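Local coordinates for type III effector XopAI (Xanthomonas citri, PDB 6K93), which probably binds arginine-containing peptides through a domain with the mono-ADP-ribosyltransferase fold, as an effector delivered into plant cells by the type III secretion system, at residues 202-205 with 206-210; 137-140 with 141-144; 229-232 with 233-237; 151-154 with 155-159. All blocks are in the same frame, centred on the assembly; numbering follows the deposited sequence.

Contact 1. Residues 202-205 with 206-210; sequences CIIS and ALHSL
Ser209 OG donates to Ser205 O over 2.7 Å, a hydroxyl bond back to the carbonyl one turn earlier. The torsion that makes it possible sets OG between its own N and carbonyl carbon (chi1 59°), so that the hydroxyl folds onto the backbone; Ser209 N reaches the same oxygen only weakly, with an N-H...O angle of 126°. Upstream the bonding is regular: Ala206 N to Cys202 O at 2.9 Å, then Leu207 N to Ile203 O and His208 N to Ile204 O. This is the C-terminal end of helix 194-209, and Leu210 is where the chain leaves helical geometry; Ala206 O there accepts from both Ser209 N and Leu210 N. Ser205 OG itself bonds outward, to Ser115 N and Asp167 OD2. Ile203 CG2 lies 3.8 Å from Leu207 CD1, the two side chains running side by side in the same direction. Ile204 and His208 are paired likewise, CG2 of the isoleucine 3.6 Å from CD2 of the imidazole. Phe246 touches both isoleucines, while Ala170 and Leu171 of helix 165-174 meet Ile203 and Ala206.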
loop_
_atom_site.group_PDB
_atom_site.type_symbol
_atom_site.label_atom_id
_atom_site.label_comp_id
_atom_site.label_asym_id
_atom_site.label_seq_id
_atom_site.Cartn_x
_atom_site.Cartn_y
_atom_site.Cartn_z
ATOM N N CYS A 202 -0.836 5.098 -6.906
ATOM C CA CYS A 202 -0.540 3.962 -7.768
ATOM C C CYS A 202 -0.718 2.626 -7.054
ATOM O O CYS A 202 -1.169 1.661 -7.679
ATOM C CB CYS A 202 0.858 4.110 -8.349
ATOM S SG CYS A 202 0.889 5.392 -9.634
ATOM N N ILE A 203 -0.432 2.545 -5.757
ATOM C CA ILE A 203 -0.704 1.299 -5.045
ATOM C C ILE A 203 -2.201 1.049 -4.970
ATOM O O ILE A 203 -2.674 -0.058 -5.217
ATOM C CB ILE A 203 -0.081 1.316 -3.639
ATOM C CG1 ILE A 203 1.440 1.427 -3.692
ATOM C CG2 ILE A 203 -0.502 0.060 -2.874
ATOM C CD1 ILE A 203 2.081 1.659 -2.321
ATOM N N ILE A 204 -2.981 2.074 -4.623
ATOM C CA ILE A 204 -4.428 1.908 -4.526
ATOM C C ILE A 204 -4.997 1.508 -5.874
ATOM O O ILE A 204 -5.843 0.619 -5.961
ATOM C CB ILE A 204 -5.095 3.188 -3.992
ATOM C CG1 ILE A 204 -4.619 3.450 -2.565
ATOM C CG2 ILE A 204 -6.608 3.066 -4.024
ATOM C CD1 ILE A 204 -5.036 4.810 -2.024
ATOM N N SER A 205 -4.552 2.172 -6.936
ATOM C CA SER A 205 -4.984 1.837 -8.286
ATOM C C SER A 205 -4.674 0.391 -8.612
ATOM O O SER A 205 -5.517 -0.317 -9.170
ATOM C CB SER A 205 -4.294 2.788 -9.268
ATOM O OG SER A 205 -4.792 2.600 -10.567
ATOM N N ALA A 206 -3.463 -0.063 -8.282
ATOM C CA ALA A 206 -3.090 -1.446 -8.549
ATOM C C ALA A 206 -4.010 -2.407 -7.812
ATOM O O ALA A 206 -4.458 -3.416 -8.369
ATOM C CB ALA A 206 -1.650 -1.692 -8.138
ATOM N N LEU A 207 -4.264 -2.136 -6.532
ATOM C CA LEU A 207 -5.050 -3.064 -5.727
ATOM C C LEU A 207 -6.480 -3.170 -6.215
ATOM O O LEU A 207 -7.078 -4.258 -6.148
ATOM C CB LEU A 207 -5.002 -2.663 -4.260
ATOM C CG LEU A 207 -3.608 -2.824 -3.618
ATOM C CD1 LEU A 207 -3.583 -2.131 -2.263
ATOM C CD2 LEU A 207 -3.236 -4.284 -3.455
ATOM N N HIS A 208 -7.047 -2.080 -6.721
ATOM C CA HIS A 208 -8.417 -2.127 -7.191
ATOM C C HIS A 208 -8.537 -2.526 -8.651
ATOM O O HIS A 208 -9.649 -2.815 -9.103
ATOM C CB HIS A 208 -9.091 -0.771 -6.960
ATOM C CG HIS A 208 -9.434 -0.513 -5.530
ATOM N ND1 HIS A 208 -10.205 -1.384 -4.787
ATOM C CD2 HIS A 208 -9.104 0.504 -4.694
ATOM C CE1 HIS A 208 -10.343 -0.910 -3.563
ATOM N NE2 HIS A 208 -9.689 0.235 -3.483
ATOM N N SER A 209 -7.433 -2.580 -9.392
ATOM C CA SER A 209 -7.504 -2.992 -10.780
ATOM C C SER A 209 -7.069 -4.439 -10.986
ATOM O O SER A 209 -7.424 -5.022 -12.018
ATOM C CB SER A 209 -6.679 -2.054 -11.658
ATOM O OG SER A 209 -5.340 -2.003 -11.308
ATOM N N LEU A 210 -6.358 -5.051 -10.026
ATOM C CA LEU A 210 -6.025 -6.468 -10.140
ATOM C C LEU A 210 -7.302 -7.274 -10.341
ATOM O O LEU A 210 -8.314 -7.002 -9.684
ATOM C CB LEU A 210 -5.318 -6.991 -8.888
ATOM C CG LEU A 210 -3.822 -6.682 -8.789
ATOM C CD1 LEU A 210 -3.274 -7.050 -7.438
ATOM C CD2 LEU A 210 -3.008 -7.361 -9.905
#

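Contact 2. Residues 137-140 with 141-144; sequences PERQ and QRWN
Gln141 N bonds to Pro137 O at 3.3 Å, and its side chain returns to the same carbonyl through a water. That water donates to Pro137 O (2.8 Å) and accepts from Gln141 NE2 (3.0 Å), a bridge reached because the glutamine chain folds at chi2 (-54°) and brings its amide back along the helix. Arg142 N follows with a bond to Glu138 O at 3.0 Å. Its guanidinium ends near that of Arg139: NH2 of Arg142 is 4.3 Å from NH1 of Arg139, which sits at the edge of the Arg142 group, near its plane. Trp143 N bonds to Arg139 O at 2.8 Å. Here the CB leans on the preceding turn, but the indole continues away to meet Phe123 and Leu127 of helix 117-128 and Val169 of helix 165-174, fastening the first turns of helix 136-156 to the helical part of the fold. Asn144 N closes the series on Gln140 O, and its ND2 lies 4.0 Å from Gln140 CG, so the asparagine amide meets the aliphatic part of the glutamine and not its amide. The two arginine charges probably tolerate their proximity because each has an acid of its own, Asp178 for Arg139 and Glu279 for Arg142; Arg139 is held further by Leu127 O and by a cation-pi contact with Trp131.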
loop_
_atom_site.group_PDB
_atom_site.type_symbol
_atom_site.label_atom_id
_atom_site.label_comp_id
_atom_site.label_asym_id
_atom_site.label_seq_id
_atom_site.Cartn_x
_atom_site.Cartn_y
_atom_site.Cartn_z
ATOM N N PRO A 137 20.507 8.555 -10.289
ATOM C CA PRO A 137 20.976 7.639 -11.349
ATOM C C PRO A 137 20.763 6.170 -11.005
ATOM O O PRO A 137 20.280 5.413 -11.842
ATOM C CB PRO A 137 22.465 8.021 -11.488
ATOM C CG PRO A 137 22.516 9.485 -11.058
ATOM C CD PRO A 137 21.502 9.584 -9.940
ATOM N N GLU A 138 21.100 5.753 -9.785
ATOM C CA GLU A 138 20.913 4.360 -9.370
ATOM C C GLU A 138 19.439 3.995 -9.363
ATOM O O GLU A 138 19.058 2.918 -9.845
ATOM C CB GLU A 138 21.545 4.156 -7.977
ATOM C CG GLU A 138 21.116 2.926 -7.205
ATOM C CD GLU A 138 21.576 2.975 -5.743
ATOM O OE1 GLU A 138 20.895 2.385 -4.883
ATOM O OE2 GLU A 138 22.622 3.596 -5.462
ATOM N N ARG A 139 18.593 4.889 -8.827
ATOM C CA ARG A 139 17.173 4.586 -8.700
ATOM C C ARG A 139 16.450 4.663 -10.033
ATOM O O ARG A 139 15.435 3.974 -10.236
ATOM C CB ARG A 139 16.566 5.492 -7.657
ATOM C CG ARG A 139 17.113 5.124 -6.276
ATOM C CD ARG A 139 16.454 5.839 -5.118
ATOM N NE ARG A 139 15.033 5.542 -4.968
ATOM C CZ ARG A 139 14.521 4.522 -4.288
ATOM N NH1 ARG A 139 15.314 3.653 -3.673
ATOM N NH2 ARG A 139 13.205 4.378 -4.229
ATOM N N GLN A 140 16.968 5.448 -10.973
ATOM C CA GLN A 140 16.448 5.394 -12.334
ATOM C C GLN A 140 16.670 4.023 -12.949
ATOM O O GLN A 140 15.792 3.486 -13.624
ATOM C CB GLN A 140 17.121 6.464 -13.194
ATOM C CG GLN A 140 16.746 6.389 -14.624
ATOM C CD GLN A 140 16.729 7.752 -15.254
ATOM O OE1 GLN A 140 17.603 8.085 -16.045
ATOM N NE2 GLN A 140 15.743 8.570 -14.870
ATOM N N GLN A 141 17.853 3.447 -12.746
ATOM C CA GLN A 141 18.112 2.105 -13.254
ATOM C C GLN A 141 17.184 1.100 -12.598
ATOM O O GLN A 141 16.636 0.211 -13.270
ATOM C CB GLN A 141 19.570 1.732 -13.014
ATOM C CG GLN A 141 20.531 2.490 -13.911
ATOM C CD GLN A 141 20.171 2.357 -15.376
ATOM O OE1 GLN A 141 20.070 1.246 -15.899
ATOM N NE2 GLN A 141 19.941 3.484 -16.041
ATOM N N ARG A 142 16.978 1.240 -11.285
ATOM C CA ARG A 142 16.057 0.356 -10.574
ATOM C C ARG A 142 14.642 0.475 -11.144
ATOM O O ARG A 142 13.976 -0.532 -11.416
ATOM C CB ARG A 142 16.065 0.692 -9.090
ATOM C CG ARG A 142 15.117 -0.175 -8.296
ATOM C CD ARG A 142 15.273 -0.029 -6.791
ATOM N NE ARG A 142 15.266 -1.349 -6.161
ATOM C CZ ARG A 142 14.995 -1.580 -4.880
ATOM N NH1 ARG A 142 14.993 -2.827 -4.432
ATOM N NH2 ARG A 142 14.632 -0.589 -4.072
ATOM N N TRP A 143 14.177 1.711 -11.350
ATOM C CA TRP A 143 12.866 1.974 -11.943
ATOM C C TRP A 143 12.749 1.292 -13.305
ATOM O O TRP A 143 11.783 0.570 -13.575
ATOM C CB TRP A 143 12.635 3.511 -12.070
ATOM C CG TRP A 143 11.394 3.812 -12.847
ATOM C CD1 TRP A 143 11.306 4.033 -14.199
ATOM C CD2 TRP A 143 10.063 3.920 -12.344
ATOM N NE1 TRP A 143 10.000 4.224 -14.570
ATOM C CE2 TRP A 143 9.219 4.177 -13.441
ATOM C CE3 TRP A 143 9.502 3.829 -11.076
ATOM C CZ2 TRP A 143 7.841 4.320 -13.296
ATOM C CZ3 TRP A 143 8.133 3.998 -10.938
ATOM C CH2 TRP A 143 7.330 4.239 -12.031
ATOM N N ASN A 144 13.732 1.507 -14.179
ATOM C CA ASN A 144 13.698 0.884 -15.498
ATOM C C ASN A 144 13.604 -0.630 -15.384
ATOM O O ASN A 144 12.867 -1.270 -16.136
ATOM C CB ASN A 144 14.933 1.277 -16.297
ATOM C CG ASN A 144 14.951 2.746 -16.665
ATOM O OD1 ASN A 144 13.938 3.430 -16.590
ATOM N ND2 ASN A 144 16.119 3.236 -17.057
HETATM O O HOH W 1 20.728 5.966 -14.544
#

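Contact 3. Residues 229-232 with 233-237; sequences DWVS and ERYQE
Trp230 and Arg234 are laid flat against each other: the guanidinium plane is only 5° from the indole plane and the group centres are 3.6 Å apart. The two side chains cross at about a right angle, and the end of the arginine runs along the indole, from its six-membered to its five-membered ring. Its CZ stands over the five-membered ring in a cation-pi contact, while CD comes down over the six-membered ring, 3.7 Å from the centroid, as a CH-pi contact. An extended chain from CG to NE gives this reach, and the indole takes its place under it with CG anti to the backbone N (chi1 -178°). The rotation of the guanidinium is fixed as well: NH1 donates to Trp230 O at 3.0 Å, on a lone pair in the carbonyl plane and close to the guanidinium's own plane.

Tyr235 lies beside Trp230 and points the same way, CE1 of the phenol 3.9 Å from CZ3 of the indole; it also meets Trp264 edge-to-face and packs on strands 293-301 and 308-315. Val231 O accepts two backbone donors, Tyr235 N at 2.8 Å and Arg234 N, as the chain passes from helix 228-234 into the following loop. There Gln236 NE2 donates to Ser232 O at 3.0 Å, nearly straight (164°), with the oxygen in the plane of its amide.

With Glu187 paired to NE, an acid, a carbonyl and an aromatic face together probably stabilise the Arg234 cation where it lies, and the two polar bonds keep the guanidinium parallel to the indole.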
loop_
_atom_site.group_PDB
_atom_site.type_symbol
_atom_site.label_atom_id
_atom_site.label_comp_id
_atom_site.label_asym_id
_atom_site.label_seq_id
_atom_site.Cartn_x
_atom_site.Cartn_y
_atom_site.Cartn_z
ATOM N N ASP A 229 -2.818 2.590 22.918
ATOM C CA ASP A 229 -3.712 3.680 22.530
ATOM C C ASP A 229 -3.858 3.773 21.014
ATOM O O ASP A 229 -4.908 4.193 20.512
ATOM C CB ASP A 229 -3.198 5.014 23.076
ATOM C CG ASP A 229 -3.487 5.204 24.558
ATOM O OD1 ASP A 229 -4.001 4.269 25.201
ATOM O OD2 ASP A 229 -3.196 6.310 25.069
ATOM N N TRP A 230 -2.816 3.395 20.275
ATOM C CA TRP A 230 -2.916 3.333 18.822
ATOM C C TRP A 230 -4.007 2.363 18.419
ATOM O O TRP A 230 -4.818 2.664 17.536
ATOM C CB TRP A 230 -1.556 2.946 18.240
ATOM C CG TRP A 230 -1.454 2.881 16.772
ATOM C CD1 TRP A 230 -0.919 3.811 15.942
ATOM C CD2 TRP A 230 -1.873 1.791 15.937
ATOM N NE1 TRP A 230 -0.971 3.369 14.632
ATOM C CE2 TRP A 230 -1.553 2.130 14.603
ATOM C CE3 TRP A 230 -2.485 0.549 16.182
ATOM C CZ2 TRP A 230 -1.843 1.300 13.537
ATOM C CZ3 TRP A 230 -2.766 -0.286 15.108
ATOM C CH2 TRP A 230 -2.441 0.090 13.807
ATOM N N VAL A 231 -4.076 1.215 19.092
ATOM C CA VAL A 231 -5.098 0.243 18.770
ATOM C C VAL A 231 -6.473 0.792 19.104
ATOM O O VAL A 231 -7.391 0.733 18.279
ATOM C CB VAL A 231 -4.831 -1.079 19.511
ATOM C CG1 VAL A 231 -6.002 -2.030 19.265
ATOM C CG2 VAL A 231 -3.518 -1.690 19.053
ATOM N N SER A 232 -6.652 1.310 20.322
ATOM C CA SER A 232 -8.004 1.698 20.722
ATOM C C SER A 232 -8.511 2.925 19.969
ATOM O O SER A 232 -9.737 3.089 19.852
ATOM C CB SER A 232 -8.077 1.916 22.233
ATOM O OG SER A 232 -7.114 2.828 22.709
ATOM N N GLU A 233 -7.613 3.761 19.430
ATOM C CA GLU A 233 -8.060 4.848 18.568
ATOM C C GLU A 233 -8.604 4.348 17.236
ATOM O O GLU A 233 -9.355 5.075 16.575
ATOM C CB GLU A 233 -6.920 5.816 18.307
ATOM C CG GLU A 233 -6.677 6.791 19.422
ATOM C CD GLU A 233 -5.568 7.762 19.093
ATOM O OE1 GLU A 233 -5.476 8.201 17.928
ATOM O OE2 GLU A 233 -4.792 8.080 20.019
ATOM N N ARG A 234 -8.237 3.137 16.818
ATOM C CA ARG A 234 -8.569 2.653 15.488
ATOM C C ARG A 234 -9.504 1.457 15.465
ATOM O O ARG A 234 -10.207 1.281 14.459
ATOM C CB ARG A 234 -7.299 2.262 14.727
ATOM C CG ARG A 234 -6.430 3.460 14.343
ATOM C CD ARG A 234 -5.026 3.067 13.951
ATOM N NE ARG A 234 -4.261 4.246 13.621
ATOM C CZ ARG A 234 -3.822 5.130 14.509
ATOM N NH1 ARG A 234 -4.064 4.994 15.819
ATOM N NH2 ARG A 234 -3.142 6.219 14.109
ATOM N N TYR A 235 -9.534 0.649 16.532
ATOM C CA TYR A 235 -10.293 -0.602 16.558
ATOM C C TYR A 235 -11.090 -0.662 17.845
ATOM O O TYR A 235 -10.545 -0.404 18.920
ATOM C CB TYR A 235 -9.384 -1.828 16.476
ATOM C CG TYR A 235 -8.477 -1.853 15.282
ATOM C CD1 TYR A 235 -7.254 -1.191 15.301
ATOM C CD2 TYR A 235 -8.828 -2.530 14.116
ATOM C CE1 TYR A 235 -6.422 -1.197 14.232
ATOM C CE2 TYR A 235 -7.993 -2.538 13.030
ATOM C CZ TYR A 235 -6.795 -1.861 13.077
ATOM O OH TYR A 235 -5.932 -1.834 12.012
ATOM N N GLN A 236 -12.371 -1.016 17.737
ATOM C CA GLN A 236 -13.196 -1.263 18.906
ATOM C C GLN A 236 -14.055 -2.485 18.635
ATOM O O GLN A 236 -14.614 -2.614 17.546
ATOM C CB GLN A 236 -14.092 -0.060 19.234
ATOM C CG GLN A 236 -13.362 1.242 19.463
ATOM C CD GLN A 236 -13.277 2.089 18.207
ATOM O OE1 GLN A 236 -14.200 2.110 17.393
ATOM N NE2 GLN A 236 -12.161 2.795 18.043
ATOM N N GLU A 237 -14.148 -3.371 19.621
ATOM C CA GLU A 237 -14.990 -4.562 19.508
ATOM C C GLU A 237 -16.413 -4.177 19.133
ATOM O O GLU A 237 -16.982 -3.250 19.713
ATOM C CB GLU A 237 -14.993 -5.313 20.846
ATOM C CG GLU A 237 -14.928 -6.815 20.738
ATOM C CD GLU A 237 -14.658 -7.465 22.075
ATOM O OE1 GLU A 237 -13.541 -7.940 22.281
ATOM O OE2 GLU A 237 -15.577 -7.481 22.933
#

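Contact 4. Residues 151-154 with 155-159; sequences AQMK and WNHPE
Helix 136-156 ends here, Trp155 N bonding to Ala151 O and Asn156 N to Gln152 O (2.9 Å), before a weak bond from His157 N to Met153 O, bent to 126°, marks where the chain leaves helical geometry. Gln152 and Asn156 add a side-chain link one turn apart: NE2 donates to OD1 at 3.3 Å. The acceptor lies in the plane of the Gln152 amide, but the donor stands above the plane of the Asn156 carbonyl, the amides being turned 43° from each other. Bending of the glutamine at chi2 (63°) swings its amide toward Asn156, and NE2 also comes to 3.7 Å from CD1 of Trp155, whose indole plane is steeply inclined to that amide. On another side of the helix, Met153 CG rests 3.9 Å from His157 CD2, and Met153 O lies in the plane of the imidazole at its edge. Lys154 sends its NZ away to Met163 O and Thr165 OG1, tying the helix end to the start of helix 165-174. The amide pair is long and lies on exposed residues, so it is likely to compete with water and to contribute less than the backbone bonds beneath it.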
loop_
_atom_site.group_PDB
_atom_site.type_symbol
_atom_site.label_atom_id
_atom_site.label_comp_id
_atom_site.label_asym_id
_atom_site.label_seq_id
_atom_site.Cartn_x
_atom_site.Cartn_y
_atom_site.Cartn_z
ATOM N N ALA A 151 6.273 -5.099 -17.366
ATOM C CA ALA A 151 5.810 -5.269 -18.738
ATOM C C ALA A 151 5.914 -6.726 -19.162
ATOM O O ALA A 151 4.999 -7.264 -19.806
ATOM C CB ALA A 151 6.614 -4.358 -19.659
ATOM N N GLN A 152 7.026 -7.384 -18.810
ATOM C CA GLN A 152 7.178 -8.801 -19.118
ATOM C C GLN A 152 6.143 -9.627 -18.369
ATOM O O GLN A 152 5.608 -10.607 -18.895
ATOM C CB GLN A 152 8.581 -9.269 -18.758
ATOM C CG GLN A 152 8.914 -10.634 -19.336
ATOM C CD GLN A 152 8.901 -10.642 -20.851
ATOM O OE1 GLN A 152 9.566 -9.827 -21.498
ATOM N NE2 GLN A 152 8.140 -11.565 -21.429
ATOM N N MET A 153 5.848 -9.244 -17.137
ATOM C CA MET A 153 4.859 -9.966 -16.352
ATOM C C MET A 153 3.483 -9.892 -16.983
ATOM O O MET A 153 2.745 -10.881 -16.990
ATOM C CB MET A 153 4.799 -9.414 -14.930
ATOM C CG MET A 153 3.939 -10.276 -14.049
ATOM S SD MET A 153 4.344 -10.036 -12.334
ATOM C CE MET A 153 6.107 -10.380 -12.268
ATOM N N LYS A 154 3.104 -8.723 -17.490
ATOM C CA LYS A 154 1.809 -8.579 -18.141
ATOM C C LYS A 154 1.727 -9.461 -19.379
ATOM O O LYS A 154 0.647 -9.968 -19.717
ATOM C CB LYS A 154 1.574 -7.124 -18.522
ATOM C CG LYS A 154 1.237 -6.226 -17.338
ATOM C CD LYS A 154 1.530 -4.772 -17.666
ATOM C CE LYS A 154 0.684 -4.289 -18.844
ATOM N NZ LYS A 154 0.784 -2.809 -19.012
ATOM N N TRP A 155 2.852 -9.641 -20.074
ATOM C CA TRP A 155 2.880 -10.493 -21.258
ATOM C C TRP A 155 2.781 -11.964 -20.884
ATOM O O TRP A 155 2.066 -12.733 -21.541
ATOM C CB TRP A 155 4.159 -10.223 -22.033
ATOM C CG TRP A 155 4.314 -11.032 -23.257
ATOM C CD1 TRP A 155 5.065 -12.155 -23.411
ATOM C CD2 TRP A 155 3.708 -10.767 -24.518
ATOM N NE1 TRP A 155 4.956 -12.618 -24.706
ATOM C CE2 TRP A 155 4.128 -11.777 -25.404
ATOM C CE3 TRP A 155 2.844 -9.770 -24.985
ATOM C CZ2 TRP A 155 3.713 -11.820 -26.731
ATOM C CZ3 TRP A 155 2.433 -9.814 -26.301
ATOM C CH2 TRP A 155 2.869 -10.832 -27.160
ATOM N N ASN A 156 3.486 -12.371 -19.827
ATOM C CA ASN A 156 3.500 -13.766 -19.394
ATOM C C ASN A 156 2.248 -14.170 -18.631
ATOM O O ASN A 156 1.987 -15.371 -18.476
ATOM C CB ASN A 156 4.718 -14.023 -18.504
ATOM C CG ASN A 156 6.020 -13.849 -19.246
ATOM O OD1 ASN A 156 6.049 -13.862 -20.472
ATOM N ND2 ASN A 156 7.112 -13.687 -18.499
ATOM N N HIS A 157 1.487 -13.199 -18.144
ATOM C CA HIS A 157 0.287 -13.422 -17.337
ATOM C C HIS A 157 -0.809 -12.551 -17.937
ATOM O O HIS A 157 -1.134 -11.475 -17.421
ATOM C CB HIS A 157 0.563 -13.115 -15.868
ATOM C CG HIS A 157 1.618 -13.995 -15.276
ATOM N ND1 HIS A 157 1.330 -15.208 -14.686
ATOM C CD2 HIS A 157 2.966 -13.867 -15.237
ATOM C CE1 HIS A 157 2.454 -15.773 -14.279
ATOM N NE2 HIS A 157 3.461 -14.980 -14.603
ATOM N N PRO A 158 -1.400 -13.013 -19.040
ATOM C CA PRO A 158 -2.299 -12.133 -19.801
ATOM C C PRO A 158 -3.479 -11.610 -19.026
ATOM O O PRO A 158 -4.056 -10.606 -19.460
ATOM C CB PRO A 158 -2.768 -13.020 -20.971
ATOM C CG PRO A 158 -1.758 -14.124 -21.055
ATOM C CD PRO A 158 -1.190 -14.321 -19.687
ATOM N N GLU A 159 -3.867 -12.230 -17.913
ATOM C CA GLU A 159 -4.934 -11.669 -17.092
ATOM C C GLU A 159 -4.553 -10.294 -16.554
ATOM O O GLU A 159 -5.427 -9.553 -16.095
ATOM C CB GLU A 159 -5.295 -12.625 -15.953
ATOM C CG GLU A 159 -4.358 -12.668 -14.777
ATOM C CD GLU A 159 -3.138 -13.529 -14.961
ATOM O OE1 GLU A 159 -2.930 -14.090 -16.063
ATOM O OE2 GLU A 159 -2.373 -13.681 -13.978
#

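How the contacts relate
Contacts 2 and 4 belong to one helix, 136-156: contact 2 lies near its start and contact 4 at its end, with centres about 22 Å apart. Contact 1, also at a helix end, is the most central, about 9 Å from the centre of the chain; its nearest atoms are about 7 Å from contact 2 and about 6 Å from contact 4. Helix 165-174 joins these three, packing on residues of contacts 1 and 2 and receiving Lys154 of contact 4 at Thr165. Contact 3 stands apart on the beta-sheet part, on the opposite side of the chain's centre from contacts 2 and 4, its centre about 40 Å from that of contact 2 and about 41 Å from that of contact 4.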